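Local coordinates for carboxylesterase (Uncultured bacterium, PDB 5GMX), which hydrolyses carboxylic esters as a family VIII carboxylesterase of the beta-lactamase clan and also shows hydrolytic activity toward oxyimino cephalosporins, at residues Gly122-Arg127 with Ser236-Cys241; Gly155-Tyr160 with Lys310-Gly315. One frame throughout, in Å; residues are numbered along the deposited sequence.

In the fold
From the N terminus, the chain first reaches residues 122-127 in the loop after helix 113-117, then 155-160 in the loop before helix 165-175. It returns to the first with 236-241, at the start of helix 237-244, and to the second with 310-315, between strands 307-310 and 317-320. Contact 1 closes a loop of 108 residues and contact 2 one of 149; because their segments alternate, the closures cross rather than nest. Their centres lie about 11 Å apart, and they touch through Cys124 against Gly159 and Leu239 against Val313. Together they tie two loops that run between helices to a helix start and a strand connection near the ligand pocket.

Contact 1 of 2, residues Gly122-Arg127 with Ser236-Cys241; sequences GICGPR and SDALYC
Asp237 OD2 accepts from a water at 2.7 Å, and that water accepts in turn from Arg127 NH1 at 3.1 Å, so the two side chains are joined through solvent. Directly, Arg127 NH1 and Asp237 OD2 are 4.1 Å apart, too far for a salt bridge, and the guanidinium and carboxylate planes stand nearly perpendicular (86°). The water lies at the guanidinium edge, in its plane. The strongest polar partner of the guanidinium is Trp149, through NH2 to Trp149 O.

Beside this water bridge the loop packs on the helix through sulfur and backbone. Cys241 carries the largest part of the contact. With SG anti to its own carbonyl carbon (chi1 -72°), it sets CB 3.4 Å from Pro126 O and SG 3.9 Å from Arg127 CA, covering the Pro126-Arg127 peptide from the helix side. Pro126 O also receives a hydrogen bond from His245 ND1. One residue earlier the backbones draw close, Gly125 CA lying 4.9 Å from Cys241 CA, where glycine puts no side chain in between. Cys124 SG then meets the methyl of Ala238, SG to CB 4.1 Å, an apolar touch on the first turn. That turn is capped by Ser236, whose OG accepts a weak bond from Leu239 N.

The contact therefore lays the loop between helices 113-117 and 132-136 against the N-terminal part of helix 237-244, while the loop's own backbone is held by Phe151, bonded to Gly122, and by the Gln148 side chain, bonded to Gly125 O and Arg127 N.

Contact 2 of 2, residues Gly155-Tyr160 with Lys310-Gly315; sequences GTANGY and KDEVIG. With PMS (phenylmethanesulfonic acid), chain C.
Asp311 OD1 accepts from Tyr160 N at 2.9 Å through the syn lone pair, and the same oxygen closes an Asx turn and an Asx motif by accepting from Val313 N and Ile314 N. These last two approach from the anti side, tilted out of the carboxylate plane. Three N-H groups on one buried oxygen hold the carboxylate fixed. Asp311 OD2 is met on its anti side by Asn158 ND2 at 3.0 Å, nearly straight but 32° out of the carboxylate plane, and is also bonded to Trp320 NE1. A backbone bond from Glu312 N to Asn158 O, 2.8 Å long and almost linear, completes the bonding between the two loops.

The tyrosine can be traced outward from Asp311. Tyr160 CB lies 3.8 Å from Val313 CB and also meets Asp311 OD1 and Ile314 CG1. With CG anti to the backbone N (chi1 -170°), the ring crosses Ile314 at a slant, and Tyr160 CG is 3.7 Å from Ile314 CD1. CD1 and CD2 of the ring lie by the same methyl, CD2 also by Ile314 CG1. That methyl sits over one ring face in a CH-pi contact, 4.1 Å from the ring centroid and 28° off the normal. The ring of His119 also meets that of Tyr160. Farther out, CE2 faces PMS O2S, and OH is hydrogen-bonded to Lys74 NZ and weakly to Ser71 OG. Tyr160, Ser71 and Lys74 all line the pocket that holds phenylmethanesulfonic acid, a grouping consistent with the Ser-x-x-Lys and tyrosine motifs of beta-lactamase-like hydrolases. The sulfonate approaches the ring edge near its plane, where PMS O2S lies 3.4 Å from Tyr160 OH.

Contact 1 of 2, residues Gly122-Arg127 with Ser236-Cys241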
ATOM      1  N   GLY A 122      16.278  -9.420  -4.371  1.00 24.64           N
ATOM      2  CA  GLY A 122      17.294  -9.607  -3.352  1.00 20.06           C
ATOM      3  C   GLY A 122      17.954  -8.343  -2.837  1.00 18.61           C
ATOM      4  O   GLY A 122      19.012  -8.405  -2.223  1.00 20.03           O
ATOM      5  N   ILE A 123      17.356  -7.185  -3.081  1.00 19.35           N
ATOM      6  CA  ILE A 123      17.910  -5.953  -2.521  1.00 18.13           C
ATOM      7  C   ILE A 123      16.948  -5.397  -1.478  1.00 22.99           C
ATOM      8  O   ILE A 123      16.448  -4.266  -1.586  1.00 21.23           O
ATOM      9  CB  ILE A 123      18.211  -4.909  -3.607  1.00 23.13           C
ATOM     10  CG1 ILE A 123      17.071  -4.835  -4.615  1.00 22.53           C
ATOM     11  CG2 ILE A 123      19.490  -5.274  -4.354  1.00 18.77           C
ATOM     12  CD1 ILE A 123      17.287  -3.768  -5.658  1.00 25.41           C
ATOM     13  N   CYS A 124      16.698  -6.225  -0.470  1.00 17.99           N
ATOM     14  CA  CYS A 124      15.621  -6.017   0.493  1.00 19.85           C
ATOM     15  C   CYS A 124      15.761  -4.715   1.293  1.00 22.88           C
ATOM     16  O   CYS A 124      14.772  -4.185   1.814  1.00 20.24           O
ATOM     17  CB  CYS A 124      15.545  -7.226   1.426  1.00 19.90           C
ATOM     18  SG  CYS A 124      15.725  -8.837   0.552  1.00 29.78           S
ATOM     19  N   GLY A 125      16.988  -4.209   1.376  1.00 21.37           N
ATOM     20  CA  GLY A 125      17.271  -2.946   2.037  1.00 16.54           C
ATOM     21  C   GLY A 125      18.680  -2.493   1.685  1.00 21.84           C
ATOM     22  O   GLY A 125      19.474  -3.284   1.177  1.00 18.95           O
ATOM     23  N   PRO A 126      19.005  -1.219   1.953  1.00 18.41           N
ATOM     24  CA  PRO A 126      20.339  -0.698   1.619  1.00 17.06           C
ATOM     25  C   PRO A 126      21.405  -1.388   2.453  1.00 21.58           C
ATOM     26  O   PRO A 126      21.174  -1.623   3.632  1.00 19.83           O
ATOM     27  CB  PRO A 126      20.245   0.793   1.976  1.00 18.84           C
ATOM     28  CG  PRO A 126      18.761   1.074   2.116  1.00 16.81           C
ATOM     29  CD  PRO A 126      18.157  -0.200   2.594  1.00 20.14           C
ATOM     30  N   ARG A 127      22.546  -1.711   1.860  1.00 23.14           N
ATOM     31  CA  ARG A 127      23.586  -2.403   2.605  1.00 26.48           C
ATOM     32  C   ARG A 127      24.229  -1.483   3.640  1.00 30.52           C
ATOM     33  O   ARG A 127      24.584  -1.914   4.738  1.00 35.68           O
ATOM     34  CB  ARG A 127      24.646  -2.956   1.656  1.00 24.51           C
ATOM     35  CG  ARG A 127      24.308  -4.328   1.121  1.00 21.92           C
ATOM     36  CD  ARG A 127      25.406  -4.887   0.222  1.00 20.48           C
ATOM     37  NE  ARG A 127      24.951  -6.123  -0.406  1.00 20.51           N
ATOM     38  CZ  ARG A 127      24.990  -7.314   0.185  1.00 20.27           C
ATOM     39  NH1 ARG A 127      25.463  -7.423   1.420  1.00 22.69           N
ATOM     40  NH2 ARG A 127      24.543  -8.392  -0.452  1.00 18.42           N
ATOM     41  N   SER A 236      20.008 -12.312   9.509  1.00 27.11           N
ATOM     42  CA  SER A 236      20.712 -12.320   8.233  1.00 25.17           C
ATOM     43  C   SER A 236      20.947 -10.897   7.737  1.00 21.74           C
ATOM     44  O   SER A 236      20.291  -9.959   8.188  1.00 20.53           O
ATOM     45  CB  SER A 236      19.919 -13.103   7.185  1.00 24.09           C
ATOM     46  OG  SER A 236      18.718 -12.416   6.858  1.00 28.15           O
ATOM     47  N   ASP A 237      21.882 -10.743   6.803  1.00 20.35           N
ATOM     48  CA  ASP A 237      22.159  -9.435   6.209  1.00 23.43           C
ATOM     49  C   ASP A 237      20.868  -8.805   5.654  1.00 17.82           C
ATOM     50  O   ASP A 237      20.623  -7.621   5.840  1.00 20.92           O
ATOM     51  CB  ASP A 237      23.197  -9.563   5.086  1.00 22.54           C
ATOM     52  CG  ASP A 237      24.643  -9.673   5.597  1.00 29.91           C
ATOM     53  OD1 ASP A 237      24.891  -9.669   6.825  1.00 27.18           O
ATOM     54  OD2 ASP A 237      25.544  -9.788   4.740  1.00 35.73           O
ATOM     55  N   ALA A 238      20.048  -9.608   4.980  1.00 20.03           N
ATOM     56  CA  ALA A 238      18.815  -9.114   4.359  1.00 20.53           C
ATOM     57  C   ALA A 238      17.818  -8.553   5.380  1.00 22.29           C
ATOM     58  O   ALA A 238      17.355  -7.408   5.261  1.00 20.66           O
ATOM     59  CB  ALA A 238      18.166 -10.219   3.541  1.00 19.92           C
ATOM     60  N   LEU A 239      17.498  -9.353   6.391  1.00 24.81           N
ATOM     61  CA  LEU A 239      16.535  -8.944   7.409  1.00 20.87           C
ATOM     62  C   LEU A 239      17.049  -7.724   8.159  1.00 26.16           C
ATOM     63  O   LEU A 239      16.312  -6.750   8.398  1.00 24.24           O
ATOM     64  CB  LEU A 239      16.264 -10.099   8.377  1.00 27.35           C
ATOM     65  CG  LEU A 239      15.485  -9.777   9.657  1.00 27.81           C
ATOM     66  CD1 LEU A 239      14.126  -9.177   9.339  1.00 23.27           C
ATOM     67  CD2 LEU A 239      15.354 -11.019  10.537  1.00 23.06           C
ATOM     68  N   TYR A 240      18.330  -7.773   8.508  1.00 21.76           N
ATOM     69  CA  TYR A 240      18.954  -6.683   9.236  1.00 22.05           C
ATOM     70  C   TYR A 240      18.934  -5.374   8.450  1.00 26.28           C
ATOM     71  O   TYR A 240      18.605  -4.326   8.997  1.00 27.83           O
ATOM     72  CB  TYR A 240      20.396  -7.039   9.616  1.00 27.46           C
ATOM     73  CG  TYR A 240      21.100  -5.881  10.271  1.00 22.24           C
ATOM     74  CD1 TYR A 240      20.866  -5.562  11.605  1.00 25.83           C
ATOM     75  CD2 TYR A 240      21.972  -5.083   9.547  1.00 29.10           C
ATOM     76  CE1 TYR A 240      21.496  -4.483  12.202  1.00 26.87           C
ATOM     77  CE2 TYR A 240      22.608  -4.010  10.131  1.00 30.08           C
ATOM     78  CZ  TYR A 240      22.374  -3.713  11.456  1.00 32.83           C
ATOM     79  OH  TYR A 240      23.023  -2.635  12.015  1.00 36.69           O
ATOM     80  N   CYS A 241      19.283  -5.425   7.171  1.00 22.49           N
ATOM     81  CA  CYS A 241      19.299  -4.210   6.370  1.00 24.12           C
ATOM     82  C   CYS A 241      17.885  -3.682   6.126  1.00 26.26           C
ATOM     83  O   CYS A 241      17.656  -2.473   6.111  1.00 24.43           O
ATOM     84  CB  CYS A 241      20.010  -4.452   5.040  1.00 23.37           C
ATOM     85  SG  CYS A 241      21.823  -4.652   5.202  1.00 25.06           S
TER
HETATM   86  O   HOH W   1      25.423 -10.448   2.093  1.00 27.75           O

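Contact 2 of 2, residues Gly155-Tyr160 with Lys310-Gly315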
ATOM      1  N   GLY A 155      15.366 -14.292  -7.883  1.00 17.07           N
ATOM      2  CA  GLY A 155      14.436 -15.297  -8.375  1.00 14.91           C
ATOM      3  C   GLY A 155      14.420 -16.610  -7.604  1.00 22.94           C
ATOM      4  O   GLY A 155      13.572 -17.462  -7.863  1.00 20.51           O
ATOM      5  N   THR A 156      15.327 -16.777  -6.641  1.00 18.09           N
ATOM      6  CA  THR A 156      15.419 -18.040  -5.899  1.00 21.14           C
ATOM      7  C   THR A 156      14.826 -17.948  -4.499  1.00 21.52           C
ATOM      8  O   THR A 156      14.755 -18.945  -3.786  1.00 19.46           O
ATOM      9  CB  THR A 156      16.885 -18.519  -5.763  1.00 19.87           C
ATOM     10  OG1 THR A 156      17.616 -17.572  -4.975  1.00 20.68           O
ATOM     11  CG2 THR A 156      17.543 -18.630  -7.124  1.00 16.97           C
ATOM     12  N   ALA A 157      14.419 -16.746  -4.110  1.00 15.81           N
ATOM     13  CA  ALA A 157      13.817 -16.502  -2.801  1.00 20.38           C
ATOM     14  C   ALA A 157      13.091 -15.172  -2.843  1.00 17.64           C
ATOM     15  O   ALA A 157      13.295 -14.394  -3.766  1.00 15.21           O
ATOM     16  CB  ALA A 157      14.862 -16.498  -1.708  1.00 14.67           C
ATOM     17  N   ASN A 158      12.240 -14.925  -1.853  1.00 17.17           N
ATOM     18  CA  ASN A 158      11.642 -13.610  -1.682  1.00 17.63           C
ATOM     19  C   ASN A 158      12.001 -13.061  -0.312  1.00 20.34           C
ATOM     20  O   ASN A 158      12.050 -13.800   0.673  1.00 21.27           O
ATOM     21  CB  ASN A 158      10.119 -13.650  -1.881  1.00 14.80           C
ATOM     22  CG  ASN A 158       9.475 -14.886  -1.274  1.00 21.95           C
ATOM     23  OD1 ASN A 158       9.487 -15.960  -1.877  1.00 22.66           O
ATOM     24  ND2 ASN A 158       8.888 -14.733  -0.091  1.00 16.16           N
ATOM     25  N   GLY A 159      12.324 -11.776  -0.277  1.00 18.17           N
ATOM     26  CA  GLY A 159      12.649 -11.089   0.956  1.00 17.40           C
ATOM     27  C   GLY A 159      12.017  -9.712   0.878  1.00 19.70           C
ATOM     28  O   GLY A 159      12.441  -8.872   0.092  1.00 15.95           O
ATOM     29  N   TYR A 160      11.004  -9.487   1.704  1.00 20.75           N
ATOM     30  CA  TYR A 160      10.243  -8.238   1.712  1.00 19.39           C
ATOM     31  C   TYR A 160      11.121  -6.987   1.647  1.00 14.43           C
ATOM     32  O   TYR A 160      11.925  -6.733   2.537  1.00 17.01           O
ATOM     33  CB  TYR A 160       9.375  -8.202   2.966  1.00 20.02           C
ATOM     34  CG  TYR A 160       8.345  -7.097   3.047  1.00 16.37           C
ATOM     35  CD1 TYR A 160       7.452  -6.870   2.012  1.00 15.26           C
ATOM     36  CD2 TYR A 160       8.230  -6.325   4.192  1.00 20.36           C
ATOM     37  CE1 TYR A 160       6.489  -5.878   2.106  1.00 18.39           C
ATOM     38  CE2 TYR A 160       7.267  -5.335   4.300  1.00 23.24           C
ATOM     39  CZ  TYR A 160       6.399  -5.122   3.258  1.00 18.66           C
ATOM     40  OH  TYR A 160       5.449  -4.141   3.374  1.00 22.27           O
ATOM     41  N   LYS A 310       8.384 -19.142   2.193  1.00 21.24           N
ATOM     42  CA  LYS A 310       8.752 -18.496   3.445  1.00 22.43           C
ATOM     43  C   LYS A 310       9.608 -17.284   3.125  1.00 25.26           C
ATOM     44  O   LYS A 310      10.605 -17.383   2.402  1.00 25.63           O
ATOM     45  CB  LYS A 310       9.495 -19.456   4.382  1.00 27.12           C
ATOM     46  CG  LYS A 310       9.851 -18.832   5.733  1.00 31.69           C
ATOM     47  CD  LYS A 310      10.040 -19.870   6.827  1.00 40.95           C
ATOM     48  CE  LYS A 310      11.348 -20.626   6.644  1.00 56.24           C
ATOM     49  NZ  LYS A 310      12.520 -19.703   6.607  1.00 51.31           N
ATOM     50  N   ASP A 311       9.200 -16.131   3.639  1.00 20.33           N
ATOM     51  CA  ASP A 311       9.854 -14.884   3.276  1.00 19.11           C
ATOM     52  C   ASP A 311      11.090 -14.627   4.125  1.00 21.59           C
ATOM     53  O   ASP A 311      11.030 -14.701   5.351  1.00 23.88           O
ATOM     54  CB  ASP A 311       8.867 -13.721   3.404  1.00 23.62           C
ATOM     55  CG  ASP A 311       9.376 -12.456   2.746  1.00 21.39           C
ATOM     56  OD1 ASP A 311      10.096 -11.688   3.420  1.00 18.98           O
ATOM     57  OD2 ASP A 311       9.063 -12.243   1.554  1.00 20.43           O
ATOM     58  N   GLU A 312      12.196 -14.285   3.464  1.00 22.18           N
ATOM     59  CA  GLU A 312      13.482 -14.063   4.128  1.00 20.72           C
ATOM     60  C   GLU A 312      13.448 -12.914   5.137  1.00 25.05           C
ATOM     61  O   GLU A 312      14.315 -12.819   6.002  1.00 24.87           O
ATOM     62  CB  GLU A 312      14.579 -13.782   3.091  1.00 23.38           C
ATOM     63  CG  GLU A 312      14.751 -14.845   2.009  1.00 25.90           C
ATOM     64  CD  GLU A 312      15.332 -16.152   2.538  1.00 42.01           C
ATOM     65  OE1 GLU A 312      16.124 -16.107   3.507  1.00 47.06           O
ATOM     66  OE2 GLU A 312      15.003 -17.224   1.981  1.00 46.77           O
ATOM     67  N   VAL A 313      12.466 -12.025   5.012  1.00 21.44           N
ATOM     68  CA  VAL A 313      12.395 -10.862   5.888  1.00 21.45           C
ATOM     69  C   VAL A 313      11.231 -10.964   6.865  1.00 23.73           C
ATOM     70  O   VAL A 313      11.399 -10.722   8.057  1.00 25.05           O
ATOM     71  CB  VAL A 313      12.276  -9.544   5.075  1.00 21.92           C
ATOM     72  CG1 VAL A 313      12.057  -8.361   5.998  1.00 17.28           C
ATOM     73  CG2 VAL A 313      13.525  -9.325   4.231  1.00 23.36           C
ATOM     74  N   ILE A 314      10.057 -11.331   6.360  1.00 24.63           N
ATOM     75  CA  ILE A 314       8.845 -11.383   7.175  1.00 22.75           C
ATOM     76  C   ILE A 314       8.811 -12.642   8.042  1.00 27.69           C
ATOM     77  O   ILE A 314       8.329 -12.615   9.172  1.00 25.46           O
ATOM     78  CB  ILE A 314       7.576 -11.312   6.286  1.00 24.54           C
ATOM     79  CG1 ILE A 314       7.471  -9.930   5.628  1.00 24.30           C
ATOM     80  CG2 ILE A 314       6.315 -11.621   7.087  1.00 25.35           C
ATOM     81  CD1 ILE A 314       6.441  -9.849   4.521  1.00 24.96           C
ATOM     82  N   GLY A 315       9.356 -13.737   7.526  1.00 29.00           N
ATOM     83  CA  GLY A 315       9.519 -14.936   8.324  1.00 25.17           C
ATOM     84  C   GLY A 315       8.384 -15.936   8.206  1.00 29.38           C
ATOM     85  O   GLY A 315       8.400 -16.970   8.872  1.00 29.02           O
TER
HETATM   86  C   PMS C 401       6.515  -0.757   6.230  1.00 44.29           C
HETATM   87  S   PMS C 401       5.050  -1.766   6.150  1.00 41.15           S
HETATM   88  C1  PMS C 401       7.426  -1.148   7.380  1.00 54.11           C
HETATM   89  C2  PMS C 401       7.304  -0.521   8.613  1.00 49.50           C
HETATM   90  C3  PMS C 401       8.140  -0.876   9.664  1.00 47.21           C
HETATM   91  C4  PMS C 401       9.105  -1.855   9.484  1.00 56.63           C
HETATM   92  C5  PMS C 401       9.232  -2.481   8.253  1.00 49.34           C
HETATM   93  C6  PMS C 401       8.397  -2.125   7.205  1.00 49.11           C
HETATM   94  O2S PMS C 401       5.238  -3.180   6.653  1.00 34.59           O
HETATM   95  O1S PMS C 401       3.990  -1.263   7.102  1.00 31.29           O
HETATM   96  O   HOH W   2      12.124 -17.161   0.057  1.00 22.09           O